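Local coordinates for protein type III Pentaketide Synthase (Neurospora crassa, PDB 3EUO) that probably makes pentaketide products as a type III polyketide synthase, an acyltransferase of the chalcone and stilbene synthase family with a thiolase-like fold, at residues S26-P31 against N56-L61; S283-P288 against K357-G362. All coordinates share one frame; numbering follows the deposited sequence.

The two contacts lie on opposite sides of the chain's centre, their own centres about 46 Å apart and their nearest atoms about 31 Å apart, and share no helix or strand. Contact 1 is a surface contact that ties the end of helix 20-29 to the loop between strand 51-53 and helix 70-96; it buries 93 Å² and rests on one arginine, through charge and a weak hydrogen bond. Contact 2 is partly buried, with 193 Å² between the segments, and joins the loop before strand 292-295 to strand 359-366 of the large mixed sheet. There an aromatic pair and a nearly straight hydrogen bond take the place of the ion pair.

Contact 1 (S26-P31 against N56-L61); sequences SKRYHP and NPDHPL
The closest CA atoms of the two segments, those of Arg28 and Pro57, are 10.1 Å apart, so the gap between the end of helix 20-29 and the loop of residues 56-61 is bridged by a side chain. The loop is shaped by a type I beta turn from Asn56 to His59, closed by the backbone bond from His59 N to Asn56 O at 2.9 Å. An Asx turn overlaps it: Asn56 OD1 accepts from Asp58 N at 2.9 Å, with the donor tilted out of the side-chain carbonyl plane. The Pro57 carbonyl oxygen of this turn is the atom that the Arg28 side chain meets.

Arg28 leaves the helix with CG anti to the backbone N (chi1 -168°) and bends at chi3, which carries its guanidinium across to the turn. Pro57 O lies at the edge of that group, near its plane, and takes a weak hydrogen bond from NH1, bent to 134° at the hydrogen. Arg28 CG rests over one face of the Tyr29 ring, toward its rim, while the Tyr29 hydroxyl bonds to Asn63 farther along the same loop. Asp58 adds a charge partner: the arginine and aspartate side chains cross at about a right angle, although their flat end groups are only 18° from parallel. Asp58 OD1 approaches the guanidinium obliquely, completing a long salt bridge of 3.6 Å to Arg28 NH2.

Contact 2 (S283-P288 against K357-G362); sequences SSYQKP and KEYVVG
Tyr285 reaches across to Tyr359 and the two residues before it, joining a connecting loop to an inner strand of the thiolase-like fold's large mixed sheet. Its CG stands anti to the carbonyl carbon (chi1 -65°), which sends the ring across to Tyr359 and the phenol oxygen to Glu358 N. The aromatic interaction is edge-to-face: Tyr359 turns its edge to the face of Tyr285, with ring centroids 4.8 Å apart and planes at 61°. Tyr359 CD2 sits over the centre of the Tyr285 ring, 3.4 Å above its plane. At the rim of that ring, Lys357 CB lies 4.0 Å from Tyr285 CE1, adding an apolar contact near the ring plane.

Polar contacts gather at the phenol. Glu358 N donates to Tyr285 OH at 2.9 Å, and the 170° angle at the hydrogen makes this a nearly straight bond. A water donates to Glu358 OE1 at 3.1 Å; its link to Tyr285 OH, only 2.5 Å long, is doubtful.

Tyr359 is further packed by Leu281 and Pro282 of the loop following helix 258-277. Strand 359-366 runs between strand 370-378, antiparallel to it, and strand 292-295, parallel to it, with the backbone of Asp292 hydrogen-bonded to that of Tyr359 and Val361.

Contact 1 (S26-P31 against N56-L61)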
ATOM      1  N   SER A  26     -32.591   6.000   0.420  1.00 14.91           N
ATOM      2  CA  SER A  26     -32.731   7.167  -0.437  1.00 15.25           C
ATOM      3  C   SER A  26     -33.938   7.977   0.017  1.00 15.36           C
ATOM      4  O   SER A  26     -33.836   9.184   0.271  1.00 15.48           O
ATOM      5  CB  SER A  26     -32.901   6.761  -1.898  1.00 15.04           C
ATOM      6  OG  SER A  26     -33.016   7.920  -2.706  1.00 15.78           O
ATOM      7  N   LYS A  27     -35.070   7.290   0.147  1.00 15.87           N
ATOM      8  CA  LYS A  27     -36.332   7.928   0.536  1.00 16.58           C
ATOM      9  C   LYS A  27     -36.246   8.550   1.931  1.00 16.62           C
ATOM     10  O   LYS A  27     -36.800   9.626   2.181  1.00 16.39           O
ATOM     11  CB  LYS A  27     -37.497   6.931   0.465  1.00 16.48           C
ATOM     12  CG  LYS A  27     -38.814   7.525   0.976  1.00 19.37           C
ATOM     13  CD  LYS A  27     -39.893   6.485   1.196  1.00 24.32           C
ATOM     14  CE  LYS A  27     -41.042   6.675   0.227  1.00 26.50           C
ATOM     15  NZ  LYS A  27     -42.314   6.177   0.825  1.00 28.66           N
ATOM     16  N   ARG A  28     -35.555   7.866   2.837  1.00 15.98           N
ATOM     17  CA  ARG A  28     -35.369   8.374   4.189  1.00 16.21           C
ATOM     18  C   ARG A  28     -34.607   9.700   4.210  1.00 16.11           C
ATOM     19  O   ARG A  28     -34.936  10.581   4.993  1.00 15.69           O
ATOM     20  CB  ARG A  28     -34.680   7.324   5.061  1.00 16.20           C
ATOM     21  CG  ARG A  28     -34.698   7.627   6.550  1.00 17.47           C
ATOM     22  CD  ARG A  28     -34.101   6.467   7.338  1.00 18.66           C
ATOM     23  NE  ARG A  28     -35.008   5.320   7.394  1.00 19.00           N
ATOM     24  CZ  ARG A  28     -34.618   4.056   7.538  1.00 19.88           C
ATOM     25  NH1 ARG A  28     -33.328   3.754   7.632  1.00 19.64           N
ATOM     26  NH2 ARG A  28     -35.518   3.086   7.584  1.00 18.79           N
ATOM     27  N   TYR A  29     -33.612   9.860   3.336  1.00 15.83           N
ATOM     28  CA  TYR A  29     -32.713  11.018   3.448  1.00 16.12           C
ATOM     29  C   TYR A  29     -32.754  12.054   2.341  1.00 16.07           C
ATOM     30  O   TYR A  29     -32.169  13.131   2.495  1.00 16.36           O
ATOM     31  CB  TYR A  29     -31.277  10.561   3.736  1.00 16.04           C
ATOM     32  CG  TYR A  29     -31.214   9.912   5.088  1.00 16.61           C
ATOM     33  CD1 TYR A  29     -31.299  10.683   6.248  1.00 17.21           C
ATOM     34  CD2 TYR A  29     -31.150   8.527   5.213  1.00 15.26           C
ATOM     35  CE1 TYR A  29     -31.283  10.093   7.493  1.00 17.68           C
ATOM     36  CE2 TYR A  29     -31.133   7.926   6.455  1.00 16.62           C
ATOM     37  CZ  TYR A  29     -31.206   8.718   7.591  1.00 17.24           C
ATOM     38  OH  TYR A  29     -31.204   8.131   8.829  1.00 17.93           O
ATOM     39  N   HIS A  30     -33.443  11.754   1.240  1.00 16.01           N
ATOM     40  CA  HIS A  30     -33.484  12.683   0.111  1.00 15.83           C
ATOM     41  C   HIS A  30     -34.833  12.749  -0.577  1.00 15.81           C
ATOM     42  O   HIS A  30     -35.470  11.714  -0.801  1.00 15.05           O
ATOM     43  CB  HIS A  30     -32.384  12.353  -0.911  1.00 16.03           C
ATOM     44  CG  HIS A  30     -31.003  12.427  -0.338  1.00 16.45           C
ATOM     45  ND1 HIS A  30     -30.292  11.310   0.043  1.00 17.27           N
ATOM     46  CD2 HIS A  30     -30.219  13.490  -0.041  1.00 15.75           C
ATOM     47  CE1 HIS A  30     -29.123  11.679   0.534  1.00 15.80           C
ATOM     48  NE2 HIS A  30     -29.054  12.997   0.499  1.00 17.21           N
ATOM     49  N   PRO A  31     -35.276  13.974  -0.925  1.00 15.92           N
ATOM     50  CA  PRO A  31     -36.429  14.086  -1.805  1.00 15.95           C
ATOM     51  C   PRO A  31     -36.097  13.456  -3.156  1.00 16.26           C
ATOM     52  O   PRO A  31     -34.919  13.359  -3.532  1.00 16.04           O
ATOM     53  CB  PRO A  31     -36.606  15.608  -1.969  1.00 15.94           C
ATOM     54  CG  PRO A  31     -35.911  16.213  -0.790  1.00 15.71           C
ATOM     55  CD  PRO A  31     -34.750  15.297  -0.534  1.00 16.43           C
ATOM     56  N   ASN A  56     -27.738  -3.790   7.925  1.00 18.31           N
ATOM     57  CA  ASN A  56     -28.976  -3.579   7.200  1.00 18.68           C
ATOM     58  C   ASN A  56     -29.283  -2.077   7.162  1.00 18.74           C
ATOM     59  O   ASN A  56     -28.578  -1.293   7.799  1.00 18.63           O
ATOM     60  CB  ASN A  56     -30.116  -4.410   7.815  1.00 19.28           C
ATOM     61  CG  ASN A  56     -30.455  -4.000   9.233  1.00 19.77           C
ATOM     62  OD1 ASN A  56     -30.271  -2.847   9.629  1.00 20.00           O
ATOM     63  ND2 ASN A  56     -30.969  -4.951  10.010  1.00 21.28           N
ATOM     64  N   PRO A  57     -30.318  -1.662   6.408  1.00 18.91           N
ATOM     65  CA  PRO A  57     -30.624  -0.227   6.323  1.00 19.35           C
ATOM     66  C   PRO A  57     -30.903   0.509   7.652  1.00 19.50           C
ATOM     67  O   PRO A  57     -31.034   1.729   7.646  1.00 19.89           O
ATOM     68  CB  PRO A  57     -31.853  -0.191   5.409  1.00 19.42           C
ATOM     69  CG  PRO A  57     -31.731  -1.430   4.579  1.00 19.30           C
ATOM     70  CD  PRO A  57     -31.228  -2.452   5.558  1.00 18.95           C
ATOM     71  N   ASP A  58     -30.974  -0.210   8.771  1.00 19.75           N
ATOM     72  CA  ASP A  58     -31.153   0.439  10.077  1.00 20.16           C
ATOM     73  C   ASP A  58     -29.851   0.621  10.853  1.00 19.83           C
ATOM     74  O   ASP A  58     -29.870   1.088  11.996  1.00 19.70           O
ATOM     75  CB  ASP A  58     -32.182  -0.305  10.937  1.00 20.59           C
ATOM     76  CG  ASP A  58     -33.585  -0.189  10.391  1.00 22.89           C
ATOM     77  OD1 ASP A  58     -33.995   0.933  10.007  1.00 26.05           O
ATOM     78  OD2 ASP A  58     -34.283  -1.225  10.347  1.00 27.10           O
ATOM     79  N   HIS A  59     -28.720   0.263  10.243  1.00 19.24           N
ATOM     80  CA  HIS A  59     -27.435   0.418  10.915  1.00 18.94           C
ATOM     81  C   HIS A  59     -27.237   1.872  11.348  1.00 18.84           C
ATOM     82  O   HIS A  59     -27.503   2.787  10.568  1.00 18.94           O
ATOM     83  CB  HIS A  59     -26.281  -0.026  10.012  1.00 18.99           C
ATOM     84  CG  HIS A  59     -25.008  -0.282  10.758  1.00 18.66           C
ATOM     85  ND1 HIS A  59     -24.174   0.733  11.174  1.00 19.79           N
ATOM     86  CD2 HIS A  59     -24.448  -1.433  11.195  1.00 17.91           C
ATOM     87  CE1 HIS A  59     -23.143   0.217  11.821  1.00 18.99           C
ATOM     88  NE2 HIS A  59     -23.288  -1.097  11.850  1.00 18.45           N
ATOM     89  N   PRO A  60     -26.786   2.096  12.600  1.00 18.76           N
ATOM     90  CA  PRO A  60     -26.633   3.473  13.089  1.00 18.67           C
ATOM     91  C   PRO A  60     -25.700   4.342  12.249  1.00 18.20           C
ATOM     92  O   PRO A  60     -25.941   5.542  12.120  1.00 18.26           O
ATOM     93  CB  PRO A  60     -26.050   3.292  14.494  1.00 18.62           C
ATOM     94  CG  PRO A  60     -26.426   1.919  14.890  1.00 19.56           C
ATOM     95  CD  PRO A  60     -26.431   1.105  13.633  1.00 19.13           C
ATOM     96  N   LEU A  61     -24.649   3.746  11.684  1.00 17.99           N
ATOM     97  CA  LEU A  61     -23.628   4.515  10.965  1.00 17.34           C
ATOM     98  C   LEU A  61     -24.199   5.282   9.775  1.00 17.24           C
ATOM     99  O   LEU A  61     -23.753   6.396   9.477  1.00 16.91           O
ATOM    100  CB  LEU A  61     -22.482   3.608  10.498  1.00 17.48           C
ATOM    101  CG  LEU A  61     -21.218   4.293   9.954  1.00 17.06           C
ATOM    102  CD1 LEU A  61     -20.352   4.878  11.068  1.00 18.68           C
ATOM    103  CD2 LEU A  61     -20.408   3.309   9.137  1.00 17.83           C
TER

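Contact 2 (S283-P288 against K357-G362)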
ATOM      1  N   SER A 283      -2.286 -29.330 -25.952  1.00 25.34           N
ATOM      2  CA  SER A 283      -2.990 -28.920 -27.168  1.00 25.43           C
ATOM      3  C   SER A 283      -4.447 -28.540 -26.927  1.00 25.23           C
ATOM      4  O   SER A 283      -5.008 -27.723 -27.654  1.00 25.35           O
ATOM      5  CB  SER A 283      -2.903 -30.005 -28.251  1.00 25.47           C
ATOM      6  OG  SER A 283      -3.339 -31.262 -27.774  1.00 26.52           O
ATOM      7  N   SER A 284      -5.052 -29.139 -25.905  1.00 25.23           N
ATOM      8  CA  SER A 284      -6.457 -28.882 -25.580  1.00 25.20           C
ATOM      9  C   SER A 284      -6.690 -27.547 -24.858  1.00 24.80           C
ATOM     10  O   SER A 284      -7.832 -27.188 -24.553  1.00 24.30           O
ATOM     11  CB  SER A 284      -7.042 -30.053 -24.784  1.00 25.28           C
ATOM     12  OG  SER A 284      -6.195 -30.411 -23.708  1.00 27.22           O
ATOM     13  N   TYR A 285      -5.610 -26.818 -24.591  1.00 24.59           N
ATOM     14  CA  TYR A 285      -5.697 -25.489 -23.982  1.00 24.63           C
ATOM     15  C   TYR A 285      -4.949 -24.472 -24.839  1.00 25.31           C
ATOM     16  O   TYR A 285      -3.817 -24.090 -24.540  1.00 25.33           O
ATOM     17  CB  TYR A 285      -5.198 -25.522 -22.528  1.00 24.23           C
ATOM     18  CG  TYR A 285      -6.080 -26.381 -21.655  1.00 23.19           C
ATOM     19  CD1 TYR A 285      -7.207 -25.843 -21.023  1.00 22.28           C
ATOM     20  CD2 TYR A 285      -5.821 -27.744 -21.495  1.00 22.84           C
ATOM     21  CE1 TYR A 285      -8.031 -26.634 -20.242  1.00 22.40           C
ATOM     22  CE2 TYR A 285      -6.644 -28.543 -20.714  1.00 22.33           C
ATOM     23  CZ  TYR A 285      -7.745 -27.987 -20.097  1.00 22.82           C
ATOM     24  OH  TYR A 285      -8.557 -28.776 -19.325  1.00 22.91           O
ATOM     25  N   GLN A 286      -5.611 -24.054 -25.914  1.00 25.88           N
ATOM     26  CA  GLN A 286      -5.015 -23.210 -26.948  1.00 27.03           C
ATOM     27  C   GLN A 286      -5.828 -21.961 -27.240  1.00 26.69           C
ATOM     28  O   GLN A 286      -5.277 -20.945 -27.670  1.00 27.31           O
ATOM     29  CB  GLN A 286      -4.882 -23.996 -28.251  1.00 27.52           C
ATOM     30  CG  GLN A 286      -3.513 -24.591 -28.496  1.00 30.49           C
ATOM     31  CD  GLN A 286      -3.117 -24.523 -29.968  1.00 33.72           C
ATOM     32  OE1 GLN A 286      -1.936 -24.418 -30.301  1.00 36.05           O
ATOM     33  NE2 GLN A 286      -4.106 -24.580 -30.854  1.00 35.87           N
ATOM     34  N   LYS A 287      -7.139 -22.049 -27.033  1.00 26.33           N
ATOM     35  CA  LYS A 287      -8.053 -20.958 -27.374  1.00 25.97           C
ATOM     36  C   LYS A 287      -8.870 -20.535 -26.144  1.00 24.93           C
ATOM     37  O   LYS A 287      -9.027 -21.327 -25.217  1.00 24.32           O
ATOM     38  CB  LYS A 287      -8.960 -21.355 -28.553  1.00 26.15           C
ATOM     39  CG  LYS A 287      -9.990 -22.440 -28.250  1.00 26.93           C
ATOM     40  CD  LYS A 287     -10.916 -22.706 -29.441  1.00 27.29           C
ATOM     41  CE  LYS A 287     -11.845 -23.881 -29.175  1.00 28.55           C
ATOM     42  NZ  LYS A 287     -11.093 -25.162 -29.014  1.00 29.36           N
ATOM     43  N   PRO A 288      -9.369 -19.281 -26.124  1.00 24.11           N
ATOM     44  CA  PRO A 288     -10.096 -18.748 -24.959  1.00 23.38           C
ATOM     45  C   PRO A 288     -11.166 -19.691 -24.397  1.00 22.53           C
ATOM     46  O   PRO A 288     -11.225 -19.900 -23.183  1.00 22.41           O
ATOM     47  CB  PRO A 288     -10.733 -17.469 -25.506  1.00 23.38           C
ATOM     48  CG  PRO A 288      -9.795 -17.023 -26.560  1.00 24.04           C
ATOM     49  CD  PRO A 288      -9.257 -18.273 -27.199  1.00 24.30           C
ATOM     50  N   LYS A 357     -12.346 -27.462 -16.476  1.00 22.65           N
ATOM     51  CA  LYS A 357     -11.052 -27.182 -17.090  1.00 21.61           C
ATOM     52  C   LYS A 357      -9.892 -27.258 -16.105  1.00 21.03           C
ATOM     53  O   LYS A 357     -10.023 -26.901 -14.932  1.00 20.61           O
ATOM     54  CB  LYS A 357     -11.076 -25.827 -17.803  1.00 21.69           C
ATOM     55  CG  LYS A 357     -12.191 -25.685 -18.844  1.00 21.66           C
ATOM     56  CD  LYS A 357     -12.246 -26.873 -19.820  1.00 22.68           C
ATOM     57  CE  LYS A 357     -13.195 -26.602 -20.984  1.00 23.22           C
ATOM     58  NZ  LYS A 357     -14.594 -26.362 -20.549  1.00 24.40           N
ATOM     59  N   GLU A 358      -8.756 -27.724 -16.611  1.00 19.84           N
ATOM     60  CA  GLU A 358      -7.531 -27.874 -15.836  1.00 19.63           C
ATOM     61  C   GLU A 358      -6.789 -26.545 -15.714  1.00 18.57           C
ATOM     62  O   GLU A 358      -5.901 -26.396 -14.869  1.00 18.04           O
ATOM     63  CB  GLU A 358      -6.636 -28.906 -16.518  1.00 19.97           C
ATOM     64  CG  GLU A 358      -5.647 -29.587 -15.608  1.00 23.62           C
ATOM     65  CD  GLU A 358      -5.329 -31.012 -16.044  1.00 26.41           C
ATOM     66  OE1 GLU A 358      -6.025 -31.557 -16.934  1.00 28.16           O
ATOM     67  OE2 GLU A 358      -4.380 -31.589 -15.479  1.00 28.80           O
ATOM     68  N   TYR A 359      -7.147 -25.594 -16.572  1.00 17.50           N
ATOM     69  CA  TYR A 359      -6.471 -24.302 -16.614  1.00 17.28           C
ATOM     70  C   TYR A 359      -7.478 -23.173 -16.540  1.00 16.84           C
ATOM     71  O   TYR A 359      -8.511 -23.194 -17.216  1.00 16.84           O
ATOM     72  CB  TYR A 359      -5.589 -24.180 -17.861  1.00 17.53           C
ATOM     73  CG  TYR A 359      -4.449 -25.172 -17.879  1.00 18.14           C
ATOM     74  CD1 TYR A 359      -3.198 -24.842 -17.347  1.00 17.69           C
ATOM     75  CD2 TYR A 359      -4.621 -26.448 -18.419  1.00 18.51           C
ATOM     76  CE1 TYR A 359      -2.154 -25.762 -17.347  1.00 18.85           C
ATOM     77  CE2 TYR A 359      -3.584 -27.371 -18.417  1.00 17.76           C
ATOM     78  CZ  TYR A 359      -2.355 -27.018 -17.894  1.00 18.47           C
ATOM     79  OH  TYR A 359      -1.331 -27.931 -17.899  1.00 19.40           O
ATOM     80  N   VAL A 360      -7.158 -22.182 -15.713  1.00 16.22           N
ATOM     81  CA  VAL A 360      -8.087 -21.118 -15.362  1.00 15.44           C
ATOM     82  C   VAL A 360      -7.418 -19.774 -15.600  1.00 14.96           C
ATOM     83  O   VAL A 360      -6.299 -19.532 -15.142  1.00 14.78           O
ATOM     84  CB  VAL A 360      -8.530 -21.228 -13.871  1.00 15.35           C
ATOM     85  CG1 VAL A 360      -9.601 -20.203 -13.534  1.00 15.16           C
ATOM     86  CG2 VAL A 360      -9.028 -22.636 -13.557  1.00 15.89           C
ATOM     87  N   VAL A 361      -8.100 -18.907 -16.338  1.00 14.46           N
ATOM     88  CA  VAL A 361      -7.607 -17.560 -16.549  1.00 14.26           C
ATOM     89  C   VAL A 361      -8.279 -16.651 -15.525  1.00 14.38           C
ATOM     90  O   VAL A 361      -9.509 -16.618 -15.448  1.00 14.03           O
ATOM     91  CB  VAL A 361      -7.891 -17.074 -17.989  1.00 14.40           C
ATOM     92  CG1 VAL A 361      -7.431 -15.643 -18.174  1.00 13.87           C
ATOM     93  CG2 VAL A 361      -7.201 -17.984 -19.004  1.00 15.28           C
ATOM     94  N   GLY A 362      -7.474 -15.933 -14.739  1.00 13.87           N
ATOM     95  CA  GLY A 362      -7.997 -14.952 -13.795  1.00 14.86           C
ATOM     96  C   GLY A 362      -7.871 -13.576 -14.421  1.00 14.63           C
ATOM     97  O   GLY A 362      -6.879 -13.295 -15.084  1.00 14.06           O
TER
HETATM   98  O   HOH W   1      -8.174 -31.254 -19.176  1.00 27.00           O